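Local coordinates for protein N5-Carboxyaminoimidazole ribonucleotide synthetase (PDB 3ORQ) that catalyses the ATP-dependent conversion of 5-aminoimidazole ribonucleotide and bicarbonate to N5-carboxyaminoimidazole ribonucleotide in purine biosynthesis, as a member of the ATP-grasp superfamily, at residues A13-I18 and C74-Y79; I251-V256 and P273-S278; V314-L319 and G353-L358. All coordinates share one frame; numbering follows the deposited sequence.

Interaction 1 (A13-I18 and C74-Y79); sequences ATIGII and CDVITY
I15 and V76 stand side by side and point the same way from two neighbouring parallel strands, with I15 CG1 3.7 Å from V76 CG1. On V76 that methyl sits between the backbone N and the carbonyl carbon (chi1 65°), which turns it to the isoleucine. I17 and T78 repeat the arrangement two pairs further on, on the same face, I17 CG1 beside the methyl CG2 of T78, while T78 OG1 turns elsewhere, to Q100 and H294. On the other face the side chains of I18 and I77 slant across each other and meet through I18 CD1 and I77 CG2, 3.9 Å apart. C74 lays its sulfur over G16: C74 SG lies 3.2 Å from G16 CA, close to the place a side chain would take. At the start of the pair D75 crosses T14 at about a right angle, and its OD2 takes T14 N on the anti lone pair at 2.8 Å, almost straight at 174°. D75 N returns a bond to T14 O. Further along, G16 N binds V76 O, T78 N binds G16 O and I18 N binds T78 O. Strand 14-18 is interior to the four-stranded parallel sheet of the preATP-grasp domain, and strand 76-79 flanks it. The carboxylate of D75 thus takes up a backbone N-H where regular strand pairing begins, and beyond it the join passes to buried backbone bonds and aliphatic contact.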
ATOM      1  N   ALA A  13     -15.473  10.010  -5.246  1.00  3.72           N
ATOM      2  CA  ALA A  13     -15.374  10.536  -6.600  1.00  4.26           C
ATOM      3  C   ALA A  13     -14.550   9.570  -7.450  1.00  5.69           C
ATOM      4  O   ALA A  13     -13.892   8.651  -6.910  1.00  4.68           O
ATOM      5  CB  ALA A  13     -14.745  11.886  -6.586  1.00  3.08           C
ATOM      6  N   THR A  14     -14.590   9.770  -8.771  1.00  4.45           N
ATOM      7  CA  THR A  14     -13.905   8.903  -9.697  1.00  4.41           C
ATOM      8  C   THR A  14     -12.682   9.538 -10.372  1.00  4.61           C
ATOM      9  O   THR A  14     -12.751  10.624 -10.934  1.00  5.31           O
ATOM     10  CB  THR A  14     -14.871   8.435 -10.789  1.00  5.10           C
ATOM     11  OG1 THR A  14     -15.986   7.753 -10.175  1.00  7.48           O
ATOM     12  CG2 THR A  14     -14.142   7.480 -11.727  1.00  5.07           C
ATOM     13  N   ILE A  15     -11.581   8.811 -10.373  1.00  3.68           N
ATOM     14  CA  ILE A  15     -10.354   9.281 -10.952  1.00  4.18           C
ATOM     15  C   ILE A  15     -10.077   8.516 -12.213  1.00  4.76           C
ATOM     16  O   ILE A  15     -10.083   7.291 -12.217  1.00  8.00           O
ATOM     17  CB  ILE A  15      -9.177   9.105  -9.949  1.00  5.89           C
ATOM     18  CG1 ILE A  15      -9.442   9.922  -8.657  1.00  4.81           C
ATOM     19  CG2 ILE A  15      -7.847   9.496 -10.597  1.00  5.34           C
ATOM     20  CD1 ILE A  15      -8.299   9.807  -7.571  1.00  2.00           C
ATOM     21  N   GLY A  16      -9.842   9.235 -13.299  1.00  4.50           N
ATOM     22  CA  GLY A  16      -9.474   8.635 -14.574  1.00  3.30           C
ATOM     23  C   GLY A  16      -7.968   8.621 -14.756  1.00  4.39           C
ATOM     24  O   GLY A  16      -7.294   9.598 -14.412  1.00  6.23           O
ATOM     25  N   ILE A  17      -7.435   7.496 -15.260  1.00  3.03           N
ATOM     26  CA  ILE A  17      -6.000   7.351 -15.501  1.00  3.85           C
ATOM     27  C   ILE A  17      -5.749   6.953 -16.934  1.00  4.99           C
ATOM     28  O   ILE A  17      -6.185   5.898 -17.400  1.00  4.40           O
ATOM     29  CB  ILE A  17      -5.317   6.278 -14.594  1.00  3.78           C
ATOM     30  CG1 ILE A  17      -5.461   6.613 -13.099  1.00  3.34           C
ATOM     31  CG2 ILE A  17      -3.827   6.204 -14.892  1.00  2.54           C
ATOM     32  CD1 ILE A  17      -4.825   5.481 -12.199  1.00  2.71           C
ATOM     33  N   ILE A  18      -5.000   7.781 -17.637  1.00  6.07           N
ATOM     34  CA  ILE A  18      -4.597   7.423 -18.980  1.00  7.29           C
ATOM     35  C   ILE A  18      -3.269   6.683 -18.891  1.00  6.58           C
ATOM     36  O   ILE A  18      -2.233   7.295 -18.541  1.00  5.21           O
ATOM     37  CB  ILE A  18      -4.446   8.685 -19.832  1.00  8.05           C
ATOM     38  CG1 ILE A  18      -5.744   9.506 -19.755  1.00  6.76           C
ATOM     39  CG2 ILE A  18      -4.079   8.291 -21.276  1.00 10.15           C
ATOM     40  CD1 ILE A  18      -5.640  10.918 -20.418  1.00  9.54           C
ATOM     41  N   CYS A  74     -15.493  10.372 -15.177  1.00 10.99           N
ATOM     42  CA  CYS A  74     -14.527  10.733 -14.129  1.00 11.71           C
ATOM     43  C   CYS A  74     -14.749  12.138 -13.634  1.00  9.89           C
ATOM     44  O   CYS A  74     -15.254  12.996 -14.379  1.00  9.27           O
ATOM     45  CB  CYS A  74     -13.079  10.626 -14.676  1.00 12.10           C
ATOM     46  SG  CYS A  74     -12.634   8.926 -15.118  1.00 17.24           S
ATOM     47  N   ASP A  75     -14.347  12.383 -12.392  1.00  7.30           N
ATOM     48  CA  ASP A  75     -14.418  13.741 -11.840  1.00  7.37           C
ATOM     49  C   ASP A  75     -13.079  14.459 -11.976  1.00  6.19           C
ATOM     50  O   ASP A  75     -13.008  15.696 -11.893  1.00  6.97           O
ATOM     51  CB  ASP A  75     -14.838  13.677 -10.376  1.00  6.60           C
ATOM     52  CG  ASP A  75     -16.168  13.003 -10.200  1.00  6.33           C
ATOM     53  OD1 ASP A  75     -17.185  13.571 -10.637  1.00 12.21           O
ATOM     54  OD2 ASP A  75     -16.217  11.891  -9.670  1.00  4.58           O
ATOM     55  N   VAL A  76     -12.017  13.677 -12.153  1.00  4.86           N
ATOM     56  CA  VAL A  76     -10.678  14.221 -12.425  1.00  4.84           C
ATOM     57  C   VAL A  76      -9.947  13.258 -13.325  1.00  4.28           C
ATOM     58  O   VAL A  76     -10.150  12.062 -13.226  1.00  4.50           O
ATOM     59  CB  VAL A  76      -9.860  14.494 -11.111  1.00  3.29           C
ATOM     60  CG1 VAL A  76      -9.552  13.218 -10.378  1.00  2.00           C
ATOM     61  CG2 VAL A  76      -8.581  15.198 -11.424  1.00  2.00           C
ATOM     62  N   ILE A  77      -9.098  13.761 -14.209  1.00  5.55           N
ATOM     63  CA  ILE A  77      -8.299  12.861 -15.071  1.00  4.73           C
ATOM     64  C   ILE A  77      -6.820  13.164 -14.901  1.00  3.26           C
ATOM     65  O   ILE A  77      -6.419  14.328 -14.894  1.00  4.86           O
ATOM     66  CB  ILE A  77      -8.696  12.952 -16.553  1.00  5.67           C
ATOM     67  CG1 ILE A  77     -10.117  12.449 -16.785  1.00  9.60           C
ATOM     68  CG2 ILE A  77      -7.767  12.165 -17.430  1.00  7.12           C
ATOM     69  CD1 ILE A  77     -10.639  12.901 -18.097  1.00 15.17           C
ATOM     70  N   THR A  78      -6.033  12.113 -14.698  1.00  2.00           N
ATOM     71  CA  THR A  78      -4.568  12.237 -14.623  1.00  2.30           C
ATOM     72  C   THR A  78      -3.969  11.247 -15.612  1.00  5.08           C
ATOM     73  O   THR A  78      -4.688  10.505 -16.276  1.00  6.59           O
ATOM     74  CB  THR A  78      -4.019  11.974 -13.199  1.00  4.13           C
ATOM     75  OG1 THR A  78      -2.594  12.184 -13.169  1.00  4.70           O
ATOM     76  CG2 THR A  78      -4.364  10.541 -12.710  1.00  2.00           C
ATOM     77  N   TYR A  79      -2.655  11.259 -15.755  1.00  5.66           N
ATOM     78  CA  TYR A  79      -2.043  10.419 -16.761  1.00  5.80           C
ATOM     79  C   TYR A  79      -0.834   9.828 -16.139  1.00  7.37           C
ATOM     80  O   TYR A  79      -0.231  10.422 -15.232  1.00  6.70           O
ATOM     81  CB  TYR A  79      -1.654  11.202 -18.037  1.00  6.03           C
ATOM     82  CG  TYR A  79      -1.036  12.543 -17.777  1.00  4.39           C
ATOM     83  CD1 TYR A  79       0.308  12.662 -17.436  1.00  3.23           C
ATOM     84  CD2 TYR A  79      -1.790  13.705 -17.873  1.00  8.79           C
ATOM     85  CE1 TYR A  79       0.873  13.930 -17.145  1.00  3.68           C
ATOM     86  CE2 TYR A  79      -1.204  14.993 -17.627  1.00  7.85           C
ATOM     87  CZ  TYR A  79       0.104  15.070 -17.261  1.00  2.82           C
ATOM     88  OH  TYR A  79       0.650  16.282 -17.027  1.00  9.63           O
TER

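Interaction 2 (I251-V256 and P273-S278); sequences IGTFTV and PRPHNS
The loop that follows strand 266-272 in the ATP-grasp domain folds back over strand 252-261, close to the magnesium site formed with E257 and E270. T255 and H276 carry the contact and cross at about a right angle. T255 CG2 lies over one face of the imidazole, 4.2 Å from the ring centroid and 28° off its normal, a CH-pi contact. T255 OG1 meets the base of the histidine, 3.0 Å from H276 CB, and has its hydrogen-bond partner in T198. The histidine's CG is anti to the backbone N (chi1 179°), which places the ring beneath the threonine methyl. Within the loop H276 ND1 lies 2.7 Å from S278 OG in a hydrogen bond, and S278 N also donates to ND1, from well outside the ring plane. The other ring nitrogen, NE2, is hydrogen-bonded to E257, a magnesium ligand. Before T255 the packing is plainer: T253 CG2 comes within 3.7 Å of P275 CA, and F254 CB within 3.9 Å of P273 CA. F254 CA makes a bent CA-H...O contact with R274 O, 3.5 Å away. R274 bends back along its own loop, NH1 reaching P275 O at 3.0 Å, in the carbonyl plane, while NE makes a salt bridge with E82. No hydrogen bond joins the two segments, and between them the contact is van der Waals, CH-pi and one CA-H...O approach; the bonds at both ring nitrogens fix the rotation of H276, making it a second-shell partner of the metal ligand E257.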
ATOM      1  N   ILE A 251       0.906  20.043 -11.594  1.00  6.56           N
ATOM      2  CA  ILE A 251       0.089  19.569 -10.474  1.00  6.94           C
ATOM      3  C   ILE A 251       0.318  18.048 -10.356  1.00  7.86           C
ATOM      4  O   ILE A 251       0.628  17.387 -11.347  1.00  6.44           O
ATOM      5  CB  ILE A 251      -1.407  19.860 -10.676  1.00  8.63           C
ATOM      6  CG1 ILE A 251      -1.688  21.373 -10.521  1.00  9.57           C
ATOM      7  CG2 ILE A 251      -2.238  19.064  -9.661  1.00  6.80           C
ATOM      8  CD1 ILE A 251      -1.244  21.947  -9.180  1.00  9.68           C
ATOM      9  N   GLY A 252       0.219  17.528  -9.130  1.00  7.67           N
ATOM     10  CA  GLY A 252       0.545  16.142  -8.813  1.00  4.40           C
ATOM     11  C   GLY A 252       2.068  15.934  -8.719  1.00  5.26           C
ATOM     12  O   GLY A 252       2.844  16.876  -8.576  1.00  5.02           O
ATOM     13  N   THR A 253       2.507  14.694  -8.840  1.00  3.79           N
ATOM     14  CA  THR A 253       3.923  14.395  -8.692  1.00  3.83           C
ATOM     15  C   THR A 253       4.669  14.551 -10.011  1.00  4.69           C
ATOM     16  O   THR A 253       4.179  14.124 -11.069  1.00  4.05           O
ATOM     17  CB  THR A 253       4.074  12.974  -8.100  1.00  2.00           C
ATOM     18  OG1 THR A 253       3.591  13.037  -6.749  1.00  2.34           O
ATOM     19  CG2 THR A 253       5.540  12.474  -8.109  1.00  2.00           C
ATOM     20  N   PHE A 254       5.844  15.172  -9.955  1.00  5.13           N
ATOM     21  CA  PHE A 254       6.770  15.165 -11.113  1.00  5.30           C
ATOM     22  C   PHE A 254       8.172  14.951 -10.575  1.00  6.33           C
ATOM     23  O   PHE A 254       8.398  15.058  -9.371  1.00  5.13           O
ATOM     24  CB  PHE A 254       6.656  16.458 -11.935  1.00  5.56           C
ATOM     25  CG  PHE A 254       7.001  17.697 -11.170  1.00  4.20           C
ATOM     26  CD1 PHE A 254       6.096  18.259 -10.278  1.00  4.73           C
ATOM     27  CD2 PHE A 254       8.229  18.289 -11.329  1.00  7.50           C
ATOM     28  CE1 PHE A 254       6.417  19.410  -9.536  1.00  5.52           C
ATOM     29  CE2 PHE A 254       8.570  19.454 -10.586  1.00  9.73           C
ATOM     30  CZ  PHE A 254       7.654  20.006  -9.692  1.00  6.12           C
ATOM     31  N   THR A 255       9.098  14.586 -11.442  1.00  8.36           N
ATOM     32  CA  THR A 255      10.454  14.288 -10.998  1.00  9.97           C
ATOM     33  C   THR A 255      11.492  14.965 -11.910  1.00  9.87           C
ATOM     34  O   THR A 255      11.401  14.896 -13.120  1.00 11.18           O
ATOM     35  CB  THR A 255      10.719  12.759 -10.998  1.00 10.04           C
ATOM     36  OG1 THR A 255       9.739  12.104 -10.197  1.00 11.64           O
ATOM     37  CG2 THR A 255      12.134  12.428 -10.460  1.00 11.44           C
ATOM     38  N   VAL A 256      12.483  15.600 -11.303  1.00 10.09           N
ATOM     39  CA  VAL A 256      13.580  16.236 -12.035  1.00  7.65           C
ATOM     40  C   VAL A 256      14.815  15.375 -11.830  1.00  8.42           C
ATOM     41  O   VAL A 256      15.199  15.104 -10.684  1.00  7.06           O
ATOM     42  CB  VAL A 256      13.839  17.664 -11.503  1.00  6.71           C
ATOM     43  CG1 VAL A 256      14.973  18.409 -12.303  1.00  5.88           C
ATOM     44  CG2 VAL A 256      12.578  18.475 -11.494  1.00  5.33           C
ATOM     45  N   PRO A 273       6.862  14.401 -15.952  1.00  5.53           N
ATOM     46  CA  PRO A 273       5.652  15.006 -15.390  1.00  3.34           C
ATOM     47  C   PRO A 273       4.753  13.893 -14.803  1.00  5.58           C
ATOM     48  O   PRO A 273       3.534  13.796 -15.092  1.00  4.84           O
ATOM     49  CB  PRO A 273       5.015  15.649 -16.600  1.00  2.00           C
ATOM     50  CG  PRO A 273       5.407  14.671 -17.761  1.00  2.00           C
ATOM     51  CD  PRO A 273       6.755  14.164 -17.407  1.00  3.49           C
ATOM     52  N   ARG A 274       5.360  13.048 -13.975  1.00  6.22           N
ATOM     53  CA  ARG A 274       4.636  11.910 -13.408  1.00  6.25           C
ATOM     54  C   ARG A 274       5.427  11.402 -12.228  1.00  6.11           C
ATOM     55  O   ARG A 274       6.581  11.812 -12.044  1.00  5.36           O
ATOM     56  CB  ARG A 274       4.472  10.802 -14.465  1.00  4.26           C
ATOM     57  CG  ARG A 274       5.778  10.555 -15.222  1.00  6.47           C
ATOM     58  CD  ARG A 274       5.785   9.287 -16.054  1.00  5.77           C
ATOM     59  NE  ARG A 274       7.028   9.195 -16.794  1.00 13.65           N
ATOM     60  CZ  ARG A 274       8.162   8.710 -16.302  1.00 18.09           C
ATOM     61  NH1 ARG A 274       8.199   8.249 -15.059  1.00 18.71           N
ATOM     62  NH2 ARG A 274       9.263   8.672 -17.056  1.00 18.73           N
ATOM     63  N   PRO A 275       4.837  10.481 -11.436  1.00  6.18           N
ATOM     64  CA  PRO A 275       5.695   9.670 -10.571  1.00  6.04           C
ATOM     65  C   PRO A 275       6.778   9.027 -11.419  1.00  5.83           C
ATOM     66  O   PRO A 275       6.600   8.857 -12.629  1.00  3.54           O
ATOM     67  CB  PRO A 275       4.731   8.623 -10.021  1.00  5.69           C
ATOM     68  CG  PRO A 275       3.385   9.430  -9.908  1.00  3.46           C
ATOM     69  CD  PRO A 275       3.403  10.222 -11.193  1.00  7.57           C
ATOM     70  N   HIS A 276       7.890   8.668 -10.804  1.00  7.02           N
ATOM     71  CA  HIS A 276       9.060   8.259 -11.577  1.00  7.94           C
ATOM     72  C   HIS A 276       9.669   7.053 -10.905  1.00  6.65           C
ATOM     73  O   HIS A 276       9.577   6.913  -9.682  1.00  4.21           O
ATOM     74  CB  HIS A 276      10.041   9.448 -11.630  1.00  9.36           C
ATOM     75  CG  HIS A 276      11.322   9.194 -12.365  1.00 12.25           C
ATOM     76  ND1 HIS A 276      12.465   8.730 -11.735  1.00 13.79           N
ATOM     77  CD2 HIS A 276      11.675   9.426 -13.660  1.00 16.79           C
ATOM     78  CE1 HIS A 276      13.453   8.653 -12.621  1.00 14.38           C
ATOM     79  NE2 HIS A 276      13.001   9.066 -13.794  1.00 13.18           N
ATOM     80  N   ASN A 277      10.300   6.188 -11.704  1.00  6.85           N
ATOM     81  CA  ASN A 277      10.919   4.944 -11.215  1.00  7.74           C
ATOM     82  C   ASN A 277      11.803   5.183  -9.974  1.00  9.28           C
ATOM     83  O   ASN A 277      11.885   4.323  -9.059  1.00  7.82           O
ATOM     84  CB  ASN A 277      11.781   4.347 -12.328  1.00  9.69           C
ATOM     85  CG  ASN A 277      12.065   2.867 -12.136  1.00  9.20           C
ATOM     86  OD1 ASN A 277      11.830   2.268 -11.058  1.00  6.83           O
ATOM     87  ND2 ASN A 277      12.537   2.252 -13.208  1.00  2.91           N
ATOM     88  N   SER A 278      12.452   6.351  -9.909  1.00  7.94           N
ATOM     89  CA  SER A 278      13.375   6.576  -8.797  1.00  8.50           C
ATOM     90  C   SER A 278      12.640   6.927  -7.503  1.00  8.27           C
ATOM     91  O   SER A 278      13.272   7.198  -6.452  1.00 10.76           O
ATOM     92  CB  SER A 278      14.408   7.677  -9.137  1.00  7.88           C
ATOM     93  OG  SER A 278      13.771   8.925  -9.418  1.00  9.36           O
TER

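Interaction 3 (V314-L319 and G353-L358); sequences VMMNLL and GHMTVL
M315 stretches away from its backbone N at chi1 (178°), then bends at chi2 and chi3 and curls its terminal methyl back to H354, where M315 CE lies 3.6 Å from H354 CB. H354 answers with its ring between the backbone N and the carbonyl carbon (chi1 68°), and the two side chains cross at about a right angle. M315, M316 and M355 are all modelled as selenomethionine; the selenium of M315 stands oblique to the imidazole, 4.9 Å from its centroid. T356 OG1 comes to the ring in plane, at its edge, and also lies 3.7 Å from M315 CG. H354 ND1 is hydrogen-bonded to Y341, and H339 stacks on the ring. Strands 313-319 and 351-358 run antiparallel in the eight-stranded antiparallel sheet, which also carries strands of the ATP-grasp domain; this pair belongs to the C-terminal domain. V314 with V357 and M316 with M355 are hydrogen-bonded pairs, M316 N reaching M355 O at 2.9 Å. The other face is apolar. M316 CB touches M355 CG at 3.7 Å as the two side chains cross obliquely, and M355, extended at chi2 and bent at chi3, sets its CE 3.8 Å from L318 CD1, a right-angle crossing. Helix 362-372 covers this face through V362, T365 and M369, while N317, on the face of H354, hydrogen-bonds L222 O through ND2.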
ATOM      1  N   VAL A 314      17.429   1.099  -0.283  1.00 10.33           N
ATOM      2  CA  VAL A 314      18.161   0.783  -1.478  1.00 11.06           C
ATOM      3  C   VAL A 314      17.164   0.063  -2.348  1.00 12.41           C
ATOM      4  O   VAL A 314      16.670  -1.025  -1.992  1.00 13.55           O
ATOM      5  CB  VAL A 314      19.336  -0.170  -1.164  1.00  9.42           C
ATOM      6  CG1 VAL A 314      20.036  -0.563  -2.441  1.00 10.06           C
ATOM      7  CG2 VAL A 314      20.321   0.504  -0.256  1.00 10.57           C
HETATM    8  N   MSE A 315      16.816   0.672  -3.464  1.00 11.60           N
HETATM    9  CA  MSE A 315      15.797   0.062  -4.284  1.00 13.62           C
HETATM   10  C   MSE A 315      16.440  -0.432  -5.580  1.00 14.10           C
HETATM   11  O   MSE A 315      17.237   0.294  -6.185  1.00 14.57           O
HETATM   12  CB  MSE A 315      14.740   1.097  -4.608  1.00 14.26           C
HETATM   13  CG  MSE A 315      13.647   0.531  -5.524  1.00 19.93           C
HETATM   14 SE   MSE A 315      12.968   1.877  -6.725  1.00 32.33          SE
HETATM   15  CE  MSE A 315      13.102   0.795  -8.285  1.00 23.44           C
HETATM   16  N   MSE A 316      16.103  -1.652  -5.997  1.00 13.63           N
HETATM   17  CA  MSE A 316      16.646  -2.244  -7.238  1.00 12.33           C
HETATM   18  C   MSE A 316      15.497  -2.461  -8.197  1.00 10.77           C
HETATM   19  O   MSE A 316      14.457  -2.974  -7.793  1.00 10.66           O
HETATM   20  CB  MSE A 316      17.310  -3.604  -6.978  1.00 11.50           C
HETATM   21  CG  MSE A 316      18.320  -3.640  -5.851  1.00 13.73           C
HETATM   22 SE   MSE A 316      19.851  -2.503  -6.202  0.84 18.02          SE
HETATM   23  CE  MSE A 316      20.612  -3.443  -7.719  1.00 22.86           C
ATOM     24  N   ASN A 317      15.663  -2.086  -9.459  1.00  9.40           N
ATOM     25  CA  ASN A 317      14.692  -2.488 -10.475  1.00  9.83           C
ATOM     26  C   ASN A 317      14.792  -3.976 -10.705  1.00 10.60           C
ATOM     27  O   ASN A 317      15.831  -4.578 -10.447  1.00  9.88           O
ATOM     28  CB  ASN A 317      14.952  -1.762 -11.783  1.00 11.68           C
ATOM     29  CG  ASN A 317      14.009  -0.601 -11.991  1.00 12.39           C
ATOM     30  OD1 ASN A 317      13.006  -0.453 -11.266  1.00 14.97           O
ATOM     31  ND2 ASN A 317      14.325   0.244 -12.967  1.00  9.50           N
ATOM     32  N   LEU A 318      13.710  -4.589 -11.161  1.00 10.75           N
ATOM     33  CA  LEU A 318      13.797  -5.996 -11.622  1.00  8.75           C
ATOM     34  C   LEU A 318      13.407  -6.106 -13.086  1.00  8.42           C
ATOM     35  O   LEU A 318      12.240  -6.215 -13.424  1.00  8.53           O
ATOM     36  CB  LEU A 318      13.002  -6.967 -10.734  1.00  8.63           C
ATOM     37  CG  LEU A 318      13.483  -7.182  -9.283  1.00  9.24           C
ATOM     38  CD1 LEU A 318      12.368  -7.706  -8.343  1.00  6.67           C
ATOM     39  CD2 LEU A 318      14.708  -8.126  -9.254  1.00  8.81           C
ATOM     40  N   LEU A 319      14.398  -6.053 -13.969  1.00  9.03           N
ATOM     41  CA  LEU A 319      14.175  -6.387 -15.395  1.00  9.26           C
ATOM     42  C   LEU A 319      13.879  -7.870 -15.557  1.00  9.40           C
ATOM     43  O   LEU A 319      14.135  -8.646 -14.649  1.00  9.82           O
ATOM     44  CB  LEU A 319      15.400  -6.023 -16.221  1.00  8.20           C
ATOM     45  CG  LEU A 319      15.854  -4.590 -16.026  1.00 10.13           C
ATOM     46  CD1 LEU A 319      17.183  -4.272 -16.831  1.00 12.33           C
ATOM     47  CD2 LEU A 319      14.680  -3.668 -16.393  1.00 10.25           C
ATOM     48  N   GLY A 353       9.245  -5.533 -12.177  1.00  2.96           N
ATOM     49  CA  GLY A 353       8.955  -5.285 -10.768  1.00  4.15           C
ATOM     50  C   GLY A 353      10.106  -4.512 -10.167  1.00  5.15           C
ATOM     51  O   GLY A 353      10.970  -4.033 -10.904  1.00  4.58           O
ATOM     52  N   HIS A 354      10.099  -4.375  -8.832  1.00  5.25           N
ATOM     53  CA  HIS A 354      11.240  -3.814  -8.127  1.00  4.41           C
ATOM     54  C   HIS A 354      11.258  -4.357  -6.696  1.00  7.53           C
ATOM     55  O   HIS A 354      10.298  -4.988  -6.204  1.00  6.56           O
ATOM     56  CB  HIS A 354      11.214  -2.278  -8.146  1.00  3.51           C
ATOM     57  CG  HIS A 354      10.095  -1.680  -7.329  1.00  2.00           C
ATOM     58  ND1 HIS A 354       8.857  -1.388  -7.857  1.00  4.34           N
ATOM     59  CD2 HIS A 354      10.043  -1.306  -6.023  1.00  4.13           C
ATOM     60  CE1 HIS A 354       8.081  -0.868  -6.914  1.00  5.86           C
ATOM     61  NE2 HIS A 354       8.774  -0.828  -5.784  1.00  7.60           N
HETATM   62  N   MSE A 355      12.368  -4.111  -6.027  1.00  9.19           N
HETATM   63  CA  MSE A 355      12.510  -4.508  -4.666  1.00 10.72           C
HETATM   64  C   MSE A 355      13.057  -3.325  -3.876  1.00 11.24           C
HETATM   65  O   MSE A 355      13.852  -2.525  -4.377  1.00 11.07           O
HETATM   66  CB  MSE A 355      13.420  -5.745  -4.548  1.00 10.23           C
HETATM   67  CG  MSE A 355      14.728  -5.671  -5.287  1.00 15.03           C
HETATM   68 SE   MSE A 355      15.766  -7.308  -4.949  0.83 22.06          SE
HETATM   69  CE  MSE A 355      14.442  -8.495  -5.296  1.00  9.55           C
ATOM     70  N   THR A 356      12.608  -3.209  -2.647  1.00 11.17           N
ATOM     71  CA  THR A 356      13.054  -2.124  -1.813  1.00 12.25           C
ATOM     72  C   THR A 356      13.547  -2.714  -0.514  1.00 12.70           C
ATOM     73  O   THR A 356      12.777  -3.378   0.227  1.00 15.39           O
ATOM     74  CB  THR A 356      11.908  -1.170  -1.512  1.00 11.68           C
ATOM     75  OG1 THR A 356      11.484  -0.574  -2.745  1.00 12.72           O
ATOM     76  CG2 THR A 356      12.353  -0.065  -0.521  1.00 11.63           C
ATOM     77  N   VAL A 357      14.814  -2.458  -0.244  1.00 10.34           N
ATOM     78  CA  VAL A 357      15.467  -2.976   0.929  1.00  9.53           C
ATOM     79  C   VAL A 357      15.657  -1.847   1.934  1.00  9.94           C
ATOM     80  O   VAL A 357      16.449  -0.960   1.740  1.00 11.89           O
ATOM     81  CB  VAL A 357      16.819  -3.595   0.553  1.00  8.26           C
ATOM     82  CG1 VAL A 357      17.366  -4.376   1.689  1.00  8.74           C
ATOM     83  CG2 VAL A 357      16.689  -4.499  -0.724  1.00  5.21           C
ATOM     84  N   LEU A 358      14.929  -1.896   3.024  1.00 10.85           N
ATOM     85  CA  LEU A 358      15.107  -0.898   4.065  1.00 12.83           C
ATOM     86  C   LEU A 358      16.349  -1.266   4.815  1.00 14.11           C
ATOM     87  O   LEU A 358      16.568  -2.436   5.094  1.00 15.94           O
ATOM     88  CB  LEU A 358      13.903  -0.877   5.005  1.00 11.80           C
ATOM     89  CG  LEU A 358      12.564  -0.490   4.345  1.00 12.60           C
ATOM     90  CD1 LEU A 358      11.424  -0.474   5.387  1.00 12.85           C
ATOM     91  CD2 LEU A 358      12.695   0.879   3.657  1.00  8.97           C
TER

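All three contacts are largely buried, yet they hold different parts of the chain. Interaction 1 ties parallel strands of the preATP-grasp sheet, away from the annotated sites; interaction 3 ties neighbouring strands in the C-terminal part of the large antiparallel sheet. Both rest on regular backbone bonds, whereas interaction 2 has none across its segments and packs a loop on a strand of the sheet that interaction 3 also reaches. It lies nearest the magnesium and ADP, and its polar bonds run within the loop or to outside residues. It also bridges the others: Y79 CE1 of interaction 1 lies 3.4 Å from P273 O, and N277 lies against M315 of interaction 3.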